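Local atomic coordinates of membrane-anchored mycosin mycp1 (Mycobacterium thermoresistibile, PDB entry 4HVL), a protein that probably cleaves proteins as a membrane-anchored subtilisin-like serine protease and is an essential component of the type VII (ESX-1) secretion system. Residues M23-V28 against S135-P140. Numbering follows the deposited sequence.
Sequences MEQRRV and SAAFQP
Gln-25 CB lies over one face of the Phe-138 ring, offset toward the rim. It makes a CH-pi contact 3.8 Å from the ring centroid, 14° off the normal. The carbonyl carbon of Met-23 sits at the ring edge, near its plane. The Gln-25 amide is turned 23° from the ring, and its NE2 bonds to Arg-27 O within the amide plane. With CG anti to the backbone N (chi1 -175°) and an extended chain, the amide reaches that carbonyl. The Arg-26 guanidinium has Gln-139 CB over one face and Glu-24 CG in plane at its edge. Its NH1 forms a salt bridge to Glu-24 OE1 at 2.6 Å. Over one face of the Arg-27 guanidinium lies Ala-136 O.

Strands 23-25 and 138-140 form a small two-stranded antiparallel sheet, separate from the parallel sheet of the subtilisin fold. It joins the N-terminal segment to the chain just after strand 127-132, close to zinc-binding Thr-134. Glu-24 and Gln-139 are its hydrogen-bonded pair: Glu-24 N to Gln-139 O is 3.0 Å, Gln-139 N to Glu-24 O 2.9 Å. Where strand 23-25 ends, two N-H groups grip Ala-137 O. Arg-26 N, at 2.8 Å from this oxygen, comes nearly along the C=O axis; Arg-27 N lies in the carbonyl plane, on a lone pair. Buried Phe-138 also packs on Val-88 and Asp-89. The chi2 bend of Met-23 brings SD to 3.6 Å from Pro-140 CA, and chi3 turns CE toward Phe-138 CB. Ser-135 OG accepts from Ala-137 N in an ST turn and also bonds to Asp-99.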
# COMPACT_ATOMS: atom_id res chain seq x y z
N MET A 23 19.26 2.30 13.18
CA MET A 23 18.07 3.11 13.45
C MET A 23 17.75 3.02 14.93
O MET A 23 17.89 1.94 15.53
CB MET A 23 16.85 2.59 12.68
CG MET A 23 16.93 2.62 11.16
SD MET A 23 16.99 4.28 10.47
CE MET A 23 15.32 4.86 10.65
N GLU A 24 17.30 4.14 15.51
CA GLU A 24 17.02 4.23 16.94
C GLU A 24 15.70 4.94 17.19
O GLU A 24 15.40 5.99 16.59
CB GLU A 24 18.15 4.98 17.65
CG GLU A 24 17.89 5.23 19.14
CD GLU A 24 19.09 5.82 19.87
OE1 GLU A 24 20.07 6.24 19.22
OE2 GLU A 24 19.03 5.90 21.12
N GLN A 25 14.90 4.36 18.10
CA GLN A 25 13.63 4.96 18.47
C GLN A 25 13.87 6.22 19.28
O GLN A 25 14.45 6.16 20.36
CB GLN A 25 12.76 3.99 19.26
CG GLN A 25 11.39 4.54 19.55
CD GLN A 25 10.47 3.53 20.21
OE1 GLN A 25 10.84 2.38 20.40
NE2 GLN A 25 9.27 3.96 20.55
N ARG A 26 13.42 7.36 18.76
CA ARG A 26 13.53 8.64 19.46
C ARG A 26 12.20 9.12 20.06
O ARG A 26 12.20 10.02 20.89
CB ARG A 26 14.05 9.70 18.50
CG ARG A 26 15.40 9.37 17.85
CD ARG A 26 16.59 9.68 18.74
NE ARG A 26 17.73 10.15 17.94
CZ ARG A 26 18.78 9.41 17.55
NH1 ARG A 26 18.91 8.13 17.88
NH2 ARG A 26 19.73 9.98 16.82
N ARG A 27 11.08 8.54 19.66
CA ARG A 27 9.78 8.96 20.17
C ARG A 27 8.96 7.81 20.73
O ARG A 27 9.03 6.68 20.23
CB ARG A 27 8.96 9.59 19.05
CG ARG A 27 9.57 10.81 18.39
CD ARG A 27 8.58 11.34 17.37
NE ARG A 27 9.17 12.31 16.45
CZ ARG A 27 8.60 12.72 15.32
NH1 ARG A 27 7.42 12.24 14.93
NH2 ARG A 27 9.22 13.61 14.55
N VAL A 28 8.13 8.13 21.72
CA VAL A 28 7.14 7.21 22.26
C VAL A 28 6.08 6.91 21.19
O VAL A 28 5.77 7.74 20.35
CB VAL A 28 6.48 7.76 23.55
CG1 VAL A 28 5.37 6.84 24.05
CG2 VAL A 28 7.53 7.94 24.64
N SER A 135 8.98 3.73 10.08
CA SER A 135 8.43 4.35 11.29
C SER A 135 8.92 5.77 11.48
O SER A 135 10.14 6.01 11.54
CB SER A 135 8.76 3.58 12.57
OG SER A 135 8.33 4.32 13.72
N ALA A 136 7.97 6.69 11.67
CA ALA A 136 8.28 8.06 12.04
C ALA A 136 8.86 8.20 13.47
O ALA A 136 9.31 9.26 13.84
CB ALA A 136 7.03 8.92 11.89
N ALA A 137 8.81 7.13 14.27
CA ALA A 137 9.32 7.17 15.65
C ALA A 137 10.84 6.91 15.75
O ALA A 137 11.44 7.12 16.81
CB ALA A 137 8.58 6.15 16.50
N PHE A 138 11.44 6.45 14.65
CA PHE A 138 12.86 6.12 14.60
C PHE A 138 13.62 7.09 13.73
O PHE A 138 13.06 7.63 12.77
CB PHE A 138 13.06 4.73 14.02
CG PHE A 138 12.69 3.62 14.95
CD1 PHE A 138 11.36 3.42 15.32
CD2 PHE A 138 13.65 2.74 15.41
CE1 PHE A 138 11.02 2.38 16.17
CE2 PHE A 138 13.31 1.70 16.24
CZ PHE A 138 12.00 1.51 16.62
N GLN A 139 14.90 7.28 14.04
CA GLN A 139 15.79 8.11 13.24
C GLN A 139 17.10 7.35 12.97
O GLN A 139 17.55 6.58 13.82
CB GLN A 139 16.15 9.43 13.96
CG GLN A 139 15.01 10.42 14.14
CD GLN A 139 14.51 10.98 12.82
OE1 GLN A 139 15.31 11.31 11.92
NE2 GLN A 139 13.19 11.10 12.68
N PRO A 140 17.73 7.63 11.81
CA PRO A 140 19.04 7.04 11.54
C PRO A 140 20.06 7.43 12.60
O PRO A 140 20.09 8.58 13.03
CB PRO A 140 19.42 7.62 10.16
CG PRO A 140 18.24 8.40 9.70
CD PRO A 140 17.43 8.74 10.90